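Long-range contacts in alkaline phosphatase (PDB 2W5V), which probably hydrolyses phosphate monoesters under alkaline conditions, with two zinc ions and one magnesium ion as cofactors: residues T33-V37 with I367-W373; I50-F56 with I271-N275; I123-A129 with D162-G168; G292-I297 with P349-F354. The protein carries 1 engineered substitution. One frame throughout, in Å; residues are numbered along the deposited sequence.

Followed from the N terminus, the chain first meets its own far end: residues 33-37 lead into strand 36-42 and touch the C-terminal helix, so interaction 1 closes a loop that holds the other three contacts. Within it, interaction 2 joins residues 50-56 to the long helix 267-291, and its loop in turn encloses interaction 3, the pairing of strands 124-129 and 165-169. Interaction 4, between strand 294-299 and the turn at 349-354, comes after interaction 2 has closed; no two contacts cross. Interactions 1, 3 and 4 share one sheet. Interactions 1 and 4 adjoin where Asn36 pairs with Leu295, and Trp373 of interaction 1 packs on Ile123 of interaction 3.

Interaction 1. Residues T33-V37 with I367-W373; sequences TPKNV and ILKVTKW
Val37 and Thr371 meet methyl to methyl, their side chains crossing at about a right angle with Val37 CG2 3.7 Å from Thr371 CG2. The threonine puts its two branches to separate use: OG1 sits between the backbone N and the carbonyl carbon (chi1 61°), turned to its own helix end, while CG2 serves the strand. Thr371 OG1 accepts from Trp373 N at 3.3 Å, an ST turn at the helix end, and lies over one face of the indole, toward its rim. A valine in place of Thr371 would probably leave Trp373 N without this acceptor and the indole less firmly placed. Pro34 and Val370 also cross nearly perpendicularly, with Pro34 CG 3.9 Å from Val370 CG2; beside them Thr33 CG2 rests 3.3 Å from Val370 O. Water supplies the polar links. One molecule donates to both Pro34 O and Thr371 O, and another, at the edge of the indole and in its plane, accepts from Trp373 NE1 at 2.9 Å and donates to Lys35 O. The C-terminal helix 362-371 thus lies on the sheet at the start of strand 36-42: Pro34 and Val370 both touch Leu295 of the neighbouring strand, and Trp373 reaches across to Ile114 and Ile117 of helix 114-120.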
loop_
_atom_site.group_PDB
_atom_site.type_symbol
_atom_site.label_atom_id
_atom_site.label_comp_id
_atom_site.label_asym_id
_atom_site.label_seq_id
_atom_site.Cartn_x
_atom_site.Cartn_y
_atom_site.Cartn_z
ATOM N N THR B 33 -17.917 3.559 -19.709
ATOM C CA THR B 33 -18.646 4.424 -18.793
ATOM C C THR B 33 -19.552 3.616 -17.868
ATOM O O THR B 33 -20.464 2.937 -18.333
ATOM C CB THR B 33 -19.491 5.430 -19.585
ATOM O OG1 THR B 33 -18.625 6.200 -20.428
ATOM C CG2 THR B 33 -20.247 6.368 -18.644
ATOM N N PRO B 34 -19.304 3.681 -16.550
ATOM C CA PRO B 34 -20.164 2.946 -15.616
ATOM C C PRO B 34 -21.520 3.616 -15.487
ATOM O O PRO B 34 -21.587 4.845 -15.466
ATOM C CB PRO B 34 -19.435 3.071 -14.272
ATOM C CG PRO B 34 -18.340 4.075 -14.470
ATOM C CD PRO B 34 -18.373 4.592 -15.867
ATOM N N LYS B 35 -22.577 2.821 -15.393
ATOM C CA LYS B 35 -23.905 3.351 -15.104
ATOM C C LYS B 35 -24.068 3.577 -13.605
ATOM O O LYS B 35 -24.622 4.591 -13.169
ATOM C CB LYS B 35 -24.967 2.376 -15.603
ATOM C CG LYS B 35 -26.396 2.698 -15.159
ATOM C CD LYS B 35 -27.382 1.688 -15.749
ATOM C CE LYS B 35 -28.821 2.036 -15.408
ATOM N NZ LYS B 35 -29.796 1.218 -16.183
ATOM N N ASN B 36 -23.567 2.627 -12.824
ATOM C CA ASN B 36 -23.666 2.653 -11.369
ATOM C C ASN B 36 -22.299 2.767 -10.709
ATOM O O ASN B 36 -21.288 2.357 -11.277
ATOM C CB ASN B 36 -24.324 1.366 -10.870
ATOM C CG ASN B 36 -25.594 1.029 -11.620
ATOM O OD1 ASN B 36 -26.531 1.819 -11.654
ATOM N ND2 ASN B 36 -25.639 -0.163 -12.209
ATOM N N VAL B 37 -22.280 3.294 -9.491
ATOM C CA VAL B 37 -21.051 3.391 -8.718
ATOM C C VAL B 37 -21.312 2.946 -7.277
ATOM O O VAL B 37 -22.287 3.367 -6.653
ATOM C CB VAL B 37 -20.527 4.829 -8.685
ATOM C CG1 VAL B 37 -19.264 4.903 -7.836
ATOM C CG2 VAL B 37 -20.250 5.327 -10.090
ATOM N N ILE B 367 -14.612 10.050 -10.094
ATOM C CA ILE B 367 -15.958 9.475 -10.211
ATOM C C ILE B 367 -16.788 10.316 -11.174
ATOM O O ILE B 367 -17.468 9.793 -12.050
ATOM C CB ILE B 367 -16.679 9.392 -8.866
ATOM C CG1 ILE B 367 -16.041 8.318 -7.982
ATOM C CG2 ILE B 367 -18.155 9.082 -9.076
ATOM C CD1 ILE B 367 -16.501 8.384 -6.522
ATOM N N LEU B 368 -16.709 11.630 -11.014
ATOM C CA LEU B 368 -17.403 12.539 -11.917
ATOM C C LEU B 368 -16.938 12.308 -13.369
ATOM O O LEU B 368 -17.754 12.189 -14.288
ATOM C CB LEU B 368 -17.164 13.983 -11.460
ATOM C CG LEU B 368 -18.084 15.095 -11.933
ATOM C CD1 LEU B 368 -19.541 14.653 -11.872
ATOM C CD2 LEU B 368 -17.852 16.339 -11.083
ATOM N N LYS B 369 -15.625 12.201 -13.566
ATOM C CA LYS B 369 -15.074 12.012 -14.903
ATOM C C LYS B 369 -15.569 10.740 -15.603
ATOM O O LYS B 369 -15.989 10.787 -16.755
ATOM C CB LYS B 369 -13.542 12.021 -14.869
ATOM C CG LYS B 369 -12.918 11.762 -16.225
ATOM C CD LYS B 369 -11.402 11.721 -16.158
ATOM C CE LYS B 369 -10.815 11.358 -17.520
ATOM N NZ LYS B 369 -9.325 11.393 -17.509
ATOM N N VAL B 370 -15.515 9.602 -14.919
ATOM C CA VAL B 370 -15.866 8.345 -15.574
ATOM C C VAL B 370 -17.372 8.166 -15.800
ATOM O O VAL B 370 -17.777 7.548 -16.779
ATOM C CB VAL B 370 -15.262 7.107 -14.853
ATOM C CG1 VAL B 370 -13.754 7.277 -14.719
ATOM C CG2 VAL B 370 -15.902 6.898 -13.493
ATOM N N THR B 371 -18.195 8.713 -14.910
ATOM C CA THR B 371 -19.647 8.590 -15.053
ATOM C C THR B 371 -20.196 9.570 -16.083
ATOM O O THR B 371 -21.284 9.368 -16.608
ATOM C CB THR B 371 -20.387 8.904 -13.758
ATOM O OG1 THR B 371 -20.117 10.262 -13.378
ATOM C CG2 THR B 371 -19.982 7.931 -12.643
ATOM N N LYS B 372 -19.453 10.642 -16.337
ATOM C CA LYS B 372 -19.887 11.692 -17.270
ATOM C C LYS B 372 -21.161 12.414 -16.826
ATOM O O LYS B 372 -21.868 13.025 -17.636
ATOM C CB LYS B 372 -19.996 11.129 -18.697
ATOM C CG LYS B 372 -18.687 10.423 -19.099
ATOM C CD LYS B 372 -18.666 9.890 -20.520
ATOM C CE LYS B 372 -17.316 9.222 -20.786
ATOM N NZ LYS B 372 -17.180 8.731 -22.184
ATOM N N TRP B 373 -21.440 12.375 -15.526
ATOM C CA TRP B 373 -22.566 13.128 -14.983
ATOM C C TRP B 373 -22.358 14.634 -15.168
ATOM O O TRP B 373 -21.219 15.112 -15.159
ATOM C CB TRP B 373 -22.755 12.814 -13.495
ATOM C CG TRP B 373 -23.167 11.402 -13.230
ATOM C CD1 TRP B 373 -23.814 10.561 -14.091
ATOM C CD2 TRP B 373 -22.993 10.673 -12.010
ATOM N NE1 TRP B 373 -24.042 9.351 -13.487
ATOM C CE2 TRP B 373 -23.549 9.393 -12.208
ATOM C CE3 TRP B 373 -22.428 10.978 -10.772
ATOM C CZ2 TRP B 373 -23.541 8.411 -11.213
ATOM C CZ3 TRP B 373 -22.420 9.999 -9.782
ATOM C CH2 TRP B 373 -22.974 8.733 -10.011
HETATM O O HOH W 1 -20.013 7.573 -22.368
HETATM O O HOH W 2 -22.915 6.956 -16.269
HETATM O O HOH W 3 -25.049 6.904 -14.595
#

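Interaction 2. Residues I50-F56 with I271-N275; sequences ISSTFYF and ISEIN
Thr53 and Asn275 bring their CA atoms within 6.1 Å where residues 50-56 pass helix 267-291, with Ser52 nearest Ile271 and Ile50 nearest Ile274. Ile271 and Ile274, about one turn apart on the helix, supply the apolar surface. Ile271 holds CD1 over one face of the Phe56 ring, 4.0 Å from its centroid, a CH-pi contact, and sets CG2 3.7 Å from Phe56 CB. Ile274 has CG1 anti to its backbone N (chi1 -168°) and an extended chain, which carries CD1 to within 3.7 Å of Ile50 N; its CG2 packs against both Ser52 OG and Thr53 CG2. The Ser52 hydroxyl itself bonds to Gln49 O. Ser51 and Tyr55 bond to the second subunit, so residues 50-56 link helix 267-291 to that subunit. Asn275 slides past Thr53 in the opposite direction and gives ND2 to Phe56 O at 3.1 Å; the acceptor lies close to the amide plane, though ND2 stands above the plane of the carbonyl. A single directional bond fixes the amide in a mainly apolar contact, and at a price: Asn275 OD1 is buried 3.5 Å from Thr53 CG2 and finds no hydrogen-bonding partner.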
loop_
_atom_site.group_PDB
_atom_site.type_symbol
_atom_site.label_atom_id
_atom_site.label_comp_id
_atom_site.label_asym_id
_atom_site.label_seq_id
_atom_site.Cartn_x
_atom_site.Cartn_y
_atom_site.Cartn_z
ATOM N N ILE B 50 -5.502 -3.913 5.898
ATOM C CA ILE B 50 -5.969 -4.702 4.766
ATOM C C ILE B 50 -5.251 -6.044 4.733
ATOM O O ILE B 50 -5.864 -7.089 4.497
ATOM C CB ILE B 50 -5.720 -3.957 3.426
ATOM C CG1 ILE B 50 -6.619 -2.711 3.316
ATOM C CG2 ILE B 50 -5.924 -4.889 2.240
ATOM C CD1 ILE B 50 -6.144 -1.731 2.241
ATOM N N SER B 51 -3.945 -6.011 4.977
ATOM C CA SER B 51 -3.133 -7.225 4.952
ATOM C C SER B 51 -3.586 -8.296 5.952
ATOM O O SER B 51 -3.417 -9.498 5.711
ATOM C CB SER B 51 -1.672 -6.873 5.200
ATOM O OG SER B 51 -1.182 -6.078 4.139
ATOM N N SER B 52 -4.172 -7.875 7.069
ATOM C CA SER B 52 -4.594 -8.841 8.080
ATOM C C SER B 52 -5.603 -9.850 7.533
ATOM O O SER B 52 -5.648 -10.981 7.998
ATOM C CB SER B 52 -5.124 -8.145 9.350
ATOM O OG SER B 52 -6.361 -7.497 9.120
ATOM N N THR B 53 -6.401 -9.456 6.541
ATOM C CA THR B 53 -7.372 -10.386 5.960
ATOM C C THR B 53 -6.698 -11.556 5.243
ATOM O O THR B 53 -7.330 -12.584 4.996
ATOM C CB THR B 53 -8.352 -9.694 4.984
ATOM O OG1 THR B 53 -7.646 -9.225 3.822
ATOM C CG2 THR B 53 -9.032 -8.512 5.655
ATOM N N PHE B 54 -5.419 -11.398 4.907
ATOM C CA PHE B 54 -4.664 -12.452 4.234
ATOM C C PHE B 54 -4.086 -13.450 5.230
ATOM O O PHE B 54 -3.520 -14.470 4.829
ATOM C CB PHE B 54 -3.535 -11.859 3.374
ATOM C CG PHE B 54 -4.027 -11.158 2.134
ATOM C CD1 PHE B 54 -4.589 -9.898 2.211
ATOM C CD2 PHE B 54 -3.940 -11.769 0.895
ATOM C CE1 PHE B 54 -5.054 -9.254 1.074
ATOM C CE2 PHE B 54 -4.405 -11.128 -0.245
ATOM C CZ PHE B 54 -4.958 -9.872 -0.153
ATOM N N TYR B 55 -4.225 -13.155 6.521
ATOM C CA TYR B 55 -3.672 -14.020 7.569
ATOM C C TYR B 55 -4.689 -14.438 8.621
ATOM O O TYR B 55 -4.538 -15.484 9.268
ATOM C CB TYR B 55 -2.503 -13.326 8.267
ATOM C CG TYR B 55 -1.315 -13.096 7.366
ATOM C CD1 TYR B 55 -1.196 -11.923 6.636
ATOM C CD2 TYR B 55 -0.320 -14.058 7.231
ATOM C CE1 TYR B 55 -0.125 -11.697 5.806
ATOM C CE2 TYR B 55 0.770 -13.844 6.390
ATOM C CZ TYR B 55 0.856 -12.657 5.678
ATOM O OH TYR B 55 1.921 -12.413 4.839
ATOM N N PHE B 56 -5.713 -13.617 8.816
ATOM C CA PHE B 56 -6.659 -13.849 9.904
ATOM C C PHE B 56 -8.092 -14.043 9.430
ATOM O O PHE B 56 -9.030 -13.930 10.210
ATOM C CB PHE B 56 -6.581 -12.707 10.919
ATOM C CG PHE B 56 -5.267 -12.634 11.630
ATOM C CD1 PHE B 56 -4.295 -11.742 11.229
ATOM C CD2 PHE B 56 -4.998 -13.480 12.694
ATOM C CE1 PHE B 56 -3.081 -11.678 11.883
ATOM C CE2 PHE B 56 -3.786 -13.420 13.349
ATOM C CZ PHE B 56 -2.824 -12.517 12.939
ATOM N N ILE B 271 -9.523 -6.639 13.503
ATOM C CA ILE B 271 -9.529 -7.742 12.553
ATOM C C ILE B 271 -10.938 -8.217 12.188
ATOM O O ILE B 271 -11.249 -8.425 11.010
ATOM C CB ILE B 271 -8.683 -8.921 13.067
ATOM C CG1 ILE B 271 -7.200 -8.553 13.006
ATOM C CG2 ILE B 271 -8.940 -10.162 12.234
ATOM C CD1 ILE B 271 -6.295 -9.554 13.688
ATOM N N SER B 272 -11.797 -8.381 13.187
ATOM C CA SER B 272 -13.154 -8.844 12.914
ATOM C C SER B 272 -13.922 -7.807 12.094
ATOM O O SER B 272 -14.741 -8.161 11.239
ATOM C CB SER B 272 -13.908 -9.204 14.205
ATOM O OG SER B 272 -13.955 -8.117 15.109
ATOM N N GLU B 273 -13.657 -6.527 12.341
ATOM C CA GLU B 273 -14.374 -5.484 11.612
ATOM C C GLU B 273 -13.931 -5.424 10.145
ATOM O O GLU B 273 -14.757 -5.264 9.247
ATOM C CB GLU B 273 -14.220 -4.117 12.288
ATOM C CG GLU B 273 -14.824 -4.021 13.706
ATOM C CD GLU B 273 -16.336 -4.257 13.750
ATOM O OE1 GLU B 273 -17.051 -3.771 12.851
ATOM O OE2 GLU B 273 -16.818 -4.917 14.698
ATOM N N ILE B 274 -12.637 -5.558 9.888
ATOM C CA ILE B 274 -12.192 -5.477 8.499
ATOM C C ILE B 274 -12.516 -6.764 7.741
ATOM O O ILE B 274 -12.745 -6.732 6.536
ATOM C CB ILE B 274 -10.712 -5.072 8.344
ATOM C CG1 ILE B 274 -10.429 -4.713 6.879
ATOM C CG2 ILE B 274 -9.798 -6.175 8.821
ATOM C CD1 ILE B 274 -9.072 -4.093 6.641
ATOM N N ASN B 275 -12.551 -7.891 8.447
ATOM C CA ASN B 275 -13.027 -9.130 7.839
ATOM C C ASN B 275 -14.471 -8.985 7.346
ATOM O O ASN B 275 -14.818 -9.467 6.265
ATOM C CB ASN B 275 -12.906 -10.309 8.810
ATOM C CG ASN B 275 -11.499 -10.898 8.844
ATOM O OD1 ASN B 275 -10.627 -10.505 8.067
ATOM N ND2 ASN B 275 -11.278 -11.850 9.744
#

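Interaction 3. Residues I123-A129 with D162-G168; sequences IKTGVVA and DLDFFAG
Val127 and its partners Phe165 and Ala167 form the centre of a parallel strand pair, the two strands of a beta-alpha-beta unit within the large central sheet. The strands run almost exactly parallel, 1° apart. Val127 N donates to Phe165 O, and Val127 O receives Ala167 N at 3.1 Å in the carbonyl plane; Ala129 N continues the pattern to Ala167 O at 3.0 Å. On one face Val128 CG2 meets the edge of the Phe165 ring, 4.0 Å from CE2, and both residues go on to pack against helix 230-242. On the other, Val127 CG2 lies 3.7 Å from Leu163 CD2, the two side chains crossing at about a right angle. Strand 249-255 pairs with the far edge of 124-129, where Ala129 touches Glu254, a ligand of the bound magnesium. At the opposite end Thr125 O takes Asp164 N at 3.0 Å and, weakly, Phe165 N. The Asp164 carboxylate takes Thr125 N where a strand carbonyl would otherwise accept it; CG anti to the carbonyl carbon (chi1 -60°) swings it beside the start of strand 124-129. Lys124 lays its bent chain across the carboxylate, CD 3.4 Å from Asp164 CG, without its ammonium reaching the oxygens. Farther out, Arg209 forms a salt bridge with Asp164 OD1 and so steadies the group, while Asp164 OD2 accepts Thr125 N through its anti lone pair at 2.8 Å.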
loop_
_atom_site.group_PDB
_atom_site.type_symbol
_atom_site.label_atom_id
_atom_site.label_comp_id
_atom_site.label_asym_id
_atom_site.label_seq_id
_atom_site.Cartn_x
_atom_site.Cartn_y
_atom_site.Cartn_z
ATOM N N ILE B 123 -29.978 10.072 -10.674
ATOM C CA ILE B 123 -29.364 8.884 -10.075
ATOM C C ILE B 123 -29.918 8.651 -8.665
ATOM O O ILE B 123 -29.950 9.577 -7.848
ATOM C CB ILE B 123 -27.836 9.057 -9.970
ATOM C CG1 ILE B 123 -27.244 9.545 -11.299
ATOM C CG2 ILE B 123 -27.164 7.764 -9.509
ATOM C CD1 ILE B 123 -27.394 8.561 -12.433
ATOM N N LYS B 124 -30.353 7.428 -8.369
ATOM C CA LYS B 124 -30.781 7.074 -7.009
ATOM C C LYS B 124 -29.567 6.905 -6.067
ATOM O O LYS B 124 -28.540 6.357 -6.465
ATOM C CB LYS B 124 -31.624 5.794 -7.037
ATOM C CG LYS B 124 -33.013 5.960 -7.659
ATOM C CD LYS B 124 -33.977 6.620 -6.679
ATOM C CE LYS B 124 -35.369 6.780 -7.272
ATOM N NZ LYS B 124 -35.361 7.690 -8.448
ATOM N N THR B 125 -29.681 7.369 -4.825
ATOM C CA THR B 125 -28.517 7.419 -3.936
ATOM C C THR B 125 -28.752 6.731 -2.592
ATOM O O THR B 125 -29.859 6.747 -2.054
ATOM C CB THR B 125 -28.088 8.876 -3.670
ATOM O OG1 THR B 125 -29.193 9.608 -3.119
ATOM C CG2 THR B 125 -27.638 9.548 -4.959
ATOM N N GLY B 126 -27.704 6.126 -2.047
ATOM C CA GLY B 126 -27.819 5.470 -0.761
ATOM C C GLY B 126 -26.552 5.529 0.075
ATOM O O GLY B 126 -25.440 5.623 -0.451
ATOM N N VAL B 127 -26.728 5.454 1.390
ATOM C CA VAL B 127 -25.616 5.496 2.325
ATOM C C VAL B 127 -25.809 4.463 3.436
ATOM O O VAL B 127 -26.850 4.439 4.103
ATOM C CB VAL B 127 -25.476 6.896 2.927
ATOM C CG1 VAL B 127 -24.494 6.885 4.070
ATOM C CG2 VAL B 127 -25.041 7.883 1.851
ATOM N N VAL B 128 -24.811 3.607 3.621
ATOM C CA VAL B 128 -24.850 2.571 4.651
ATOM C C VAL B 128 -23.632 2.718 5.556
ATOM O O VAL B 128 -22.544 3.059 5.072
ATOM C CB VAL B 128 -24.868 1.159 4.014
ATOM C CG1 VAL B 128 -24.697 0.085 5.074
ATOM C CG2 VAL B 128 -26.156 0.951 3.232
ATOM N N ALA B 129 -23.804 2.476 6.858
ATOM C CA ALA B 129 -22.707 2.622 7.817
ATOM C C ALA B 129 -22.915 1.757 9.059
ATOM O O ALA B 129 -24.050 1.479 9.425
ATOM C CB ALA B 129 -22.567 4.073 8.225
ATOM N N ASP B 162 -31.010 14.549 -0.530
ATOM C CA ASP B 162 -31.554 13.900 -1.716
ATOM C C ASP B 162 -31.524 12.372 -1.601
ATOM O O ASP B 162 -31.993 11.667 -2.495
ATOM C CB ASP B 162 -30.772 14.348 -2.956
ATOM C CG ASP B 162 -30.939 15.832 -3.249
ATOM O OD1 ASP B 162 -32.101 16.272 -3.426
ATOM O OD2 ASP B 162 -29.911 16.552 -3.312
ATOM N N LEU B 163 -30.974 11.870 -0.499
ATOM C CA LEU B 163 -30.842 10.428 -0.287
ATOM C C LEU B 163 -32.155 9.683 -0.492
ATOM O O LEU B 163 -33.214 10.140 -0.055
ATOM C CB LEU B 163 -30.328 10.143 1.119
ATOM C CG LEU B 163 -28.827 10.253 1.332
ATOM C CD1 LEU B 163 -28.495 9.824 2.750
ATOM C CD2 LEU B 163 -28.105 9.392 0.308
ATOM N N ASP B 164 -32.073 8.528 -1.142
ATOM C CA ASP B 164 -33.236 7.682 -1.364
ATOM C C ASP B 164 -33.246 6.501 -0.403
ATOM O O ASP B 164 -34.293 5.909 -0.142
ATOM C CB ASP B 164 -33.223 7.164 -2.798
ATOM C CG ASP B 164 -33.262 8.292 -3.820
ATOM O OD1 ASP B 164 -34.322 8.951 -3.965
ATOM O OD2 ASP B 164 -32.228 8.515 -4.483
ATOM N N PHE B 165 -32.070 6.163 0.120
ATOM C CA PHE B 165 -31.913 4.997 0.987
ATOM C C PHE B 165 -30.819 5.241 2.024
ATOM O O PHE B 165 -29.784 5.821 1.710
ATOM C CB PHE B 165 -31.540 3.781 0.130
ATOM C CG PHE B 165 -31.396 2.492 0.906
ATOM C CD1 PHE B 165 -32.435 1.573 0.949
ATOM C CD2 PHE B 165 -30.215 2.189 1.566
ATOM C CE1 PHE B 165 -32.300 0.375 1.648
ATOM C CE2 PHE B 165 -30.071 0.994 2.271
ATOM C CZ PHE B 165 -31.112 0.088 2.311
ATOM N N PHE B 166 -31.028 4.785 3.254
ATOM C CA PHE B 166 -29.916 4.738 4.203
ATOM C C PHE B 166 -30.128 3.653 5.242
ATOM O O PHE B 166 -31.257 3.217 5.479
ATOM C CB PHE B 166 -29.664 6.107 4.864
ATOM C CG PHE B 166 -30.750 6.541 5.821
ATOM C CD1 PHE B 166 -30.744 6.113 7.142
ATOM C CD2 PHE B 166 -31.766 7.385 5.400
ATOM C CE1 PHE B 166 -31.741 6.513 8.027
ATOM C CE2 PHE B 166 -32.762 7.791 6.277
ATOM C CZ PHE B 166 -32.747 7.354 7.594
ATOM N N ALA B 167 -29.033 3.209 5.847
ATOM C CA ALA B 167 -29.091 2.212 6.908
ATOM C C ALA B 167 -27.901 2.393 7.833
ATOM O O ALA B 167 -26.754 2.448 7.382
ATOM C CB ALA B 167 -29.095 0.811 6.320
ATOM N N GLY B 168 -28.178 2.498 9.127
ATOM C CA GLY B 168 -27.121 2.641 10.110
ATOM C C GLY B 168 -27.672 2.723 11.514
ATOM O O GLY B 168 -28.838 2.404 11.746
HETATM O O HOH W 4 -30.895 10.738 -5.562
#

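Interaction 4. Residues G292-I297 with P349-F354; sequences GNTLVI and PGSEEF
The turn that follows strand 342-347, with its short 3-10 segment 351-353, folds over strand 294-299 of the central sheet, and Pro349, Leu295 and Phe354 carry the contact. Pro349 lies along the strand backbone: its CD is 3.5 Å from Thr294 O and its CG 3.7 Å from the O of Gly292, the first residue beyond helix 267-291, with positive phi. Leu295 has CG anti to its backbone N (chi1 166°), which sends the fork of the side chain to the turn. One prong, CD1, rests 3.7 Å from Ser351 CA; the other, CD2, comes 3.9 Å from Phe354 CE1. Ile297 crosses the phenyl group at about a right angle, with CG1 over one face and CD1 3.5 Å from Phe354 CZ. Ser351 O lies at the edge of that ring and in its plane, and Gly350 takes up a positive phi that its missing side chain permits. Cutting Leu295 back to an alanine removes both prongs and would probably open a gap between the strand and the turn, leaving the Phe354 ring freer to shift. Contact across these segments is by van der Waals packing alone. Leu295 and Ile297 also meet Val370 and Ile367 of the C-terminal helix 362-371, whereas Thr294 and Val296 turn to helix 267-291, so the strand lies between helices on both faces of the sheet.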
loop_
_atom_site.group_PDB
_atom_site.type_symbol
_atom_site.label_atom_id
_atom_site.label_comp_id
_atom_site.label_asym_id
_atom_site.label_seq_id
_atom_site.Cartn_x
_atom_site.Cartn_y
_atom_site.Cartn_z
ATOM N N GLY B 292 -22.262 -5.913 -14.889
ATOM C CA GLY B 292 -21.399 -5.492 -15.980
ATOM C C GLY B 292 -21.355 -3.994 -16.254
ATOM O O GLY B 292 -20.567 -3.541 -17.085
ATOM N N ASN B 293 -22.189 -3.231 -15.552
ATOM C CA ASN B 293 -22.302 -1.787 -15.760
ATOM C C ASN B 293 -22.014 -1.011 -14.486
ATOM O O ASN B 293 -22.424 0.145 -14.350
ATOM C CB ASN B 293 -23.713 -1.420 -16.234
ATOM C CG ASN B 293 -24.025 -1.957 -17.612
ATOM O OD1 ASN B 293 -23.228 -1.816 -18.539
ATOM N ND2 ASN B 293 -25.197 -2.571 -17.758
ATOM N N THR B 294 -21.317 -1.648 -13.551
ATOM C CA THR B 294 -21.120 -1.066 -12.226
ATOM C C THR B 294 -19.646 -0.933 -11.863
ATOM O O THR B 294 -18.869 -1.890 -11.977
ATOM C CB THR B 294 -21.820 -1.918 -11.142
ATOM O OG1 THR B 294 -23.223 -1.988 -11.423
ATOM C CG2 THR B 294 -21.609 -1.324 -9.752
ATOM N N LEU B 295 -19.274 0.260 -11.417
ATOM C CA LEU B 295 -17.923 0.524 -10.945
ATOM C C LEU B 295 -17.882 0.398 -9.429
ATOM O O LEU B 295 -18.662 1.033 -8.723
ATOM C CB LEU B 295 -17.491 1.930 -11.361
ATOM C CG LEU B 295 -16.244 2.490 -10.678
ATOM C CD1 LEU B 295 -14.979 1.793 -11.196
ATOM C CD2 LEU B 295 -16.155 4.000 -10.868
ATOM N N VAL B 296 -16.981 -0.431 -8.930
ATOM C CA VAL B 296 -16.807 -0.584 -7.495
ATOM C C VAL B 296 -15.462 -0.006 -7.092
ATOM O O VAL B 296 -14.425 -0.409 -7.619
ATOM C CB VAL B 296 -16.845 -2.057 -7.079
ATOM C CG1 VAL B 296 -16.626 -2.181 -5.584
ATOM C CG2 VAL B 296 -18.167 -2.709 -7.497
ATOM N N ILE B 297 -15.491 0.941 -6.160
ATOM C CA ILE B 297 -14.283 1.567 -5.647
ATOM C C ILE B 297 -14.168 1.280 -4.160
ATOM O O ILE B 297 -15.130 1.459 -3.413
ATOM C CB ILE B 297 -14.316 3.096 -5.826
ATOM C CG1 ILE B 297 -14.491 3.459 -7.304
ATOM C CG2 ILE B 297 -13.047 3.722 -5.252
ATOM C CD1 ILE B 297 -15.113 4.831 -7.504
ATOM N N PRO B 349 -16.252 -0.826 -15.229
ATOM C CA PRO B 349 -16.109 0.219 -16.249
ATOM C C PRO B 349 -15.535 1.492 -15.651
ATOM O O PRO B 349 -16.089 2.003 -14.680
ATOM C CB PRO B 349 -17.551 0.474 -16.700
ATOM C CG PRO B 349 -18.284 -0.764 -16.383
ATOM C CD PRO B 349 -17.620 -1.370 -15.173
ATOM N N GLY B 350 -14.439 1.987 -16.217
ATOM C CA GLY B 350 -13.802 3.198 -15.730
ATOM C C GLY B 350 -12.783 2.980 -14.621
ATOM O O GLY B 350 -12.136 3.928 -14.164
ATOM N N SER B 351 -12.628 1.739 -14.179
ATOM C CA SER B 351 -11.777 1.470 -13.017
ATOM C C SER B 351 -10.310 1.860 -13.254
ATOM O O SER B 351 -9.579 2.154 -12.306
ATOM C CB SER B 351 -11.894 0.001 -12.571
ATOM O OG SER B 351 -11.517 -0.889 -13.611
ATOM N N GLU B 352 -9.886 1.888 -14.515
ATOM C CA GLU B 352 -8.498 2.221 -14.842
ATOM C C GLU B 352 -8.166 3.676 -14.473
ATOM O O GLU B 352 -7.009 4.030 -14.294
ATOM C CB GLU B 352 -8.210 1.993 -16.331
ATOM C CG GLU B 352 -8.302 0.539 -16.802
ATOM C CD GLU B 352 -9.737 0.021 -16.951
ATOM O OE1 GLU B 352 -10.709 0.810 -16.835
ATOM O OE2 GLU B 352 -9.886 -1.197 -17.194
ATOM N N GLU B 353 -9.189 4.518 -14.380
ATOM C CA GLU B 353 -8.978 5.917 -14.027
ATOM C C GLU B 353 -8.374 6.076 -12.631
ATOM O O GLU B 353 -7.771 7.108 -12.320
ATOM C CB GLU B 353 -10.301 6.686 -14.112
ATOM C CG GLU B 353 -10.163 8.177 -13.849
ATOM C CD GLU B 353 -9.267 8.870 -14.866
ATOM O OE1 GLU B 353 -9.313 8.489 -16.055
ATOM O OE2 GLU B 353 -8.523 9.799 -14.475
ATOM N N PHE B 354 -8.512 5.047 -11.798
ATOM C CA PHE B 354 -8.134 5.177 -10.391
ATOM C C PHE B 354 -6.730 4.670 -10.034
ATOM O O PHE B 354 -6.400 4.572 -8.850
ATOM C CB PHE B 354 -9.191 4.510 -9.502
ATOM C CG PHE B 354 -10.533 5.165 -9.597
ATOM C CD1 PHE B 354 -11.379 4.889 -10.663
ATOM C CD2 PHE B 354 -10.929 6.108 -8.658
ATOM C CE1 PHE B 354 -12.612 5.514 -10.775
ATOM C CE2 PHE B 354 -12.159 6.743 -8.767
ATOM C CZ PHE B 354 -12.995 6.451 -9.829
#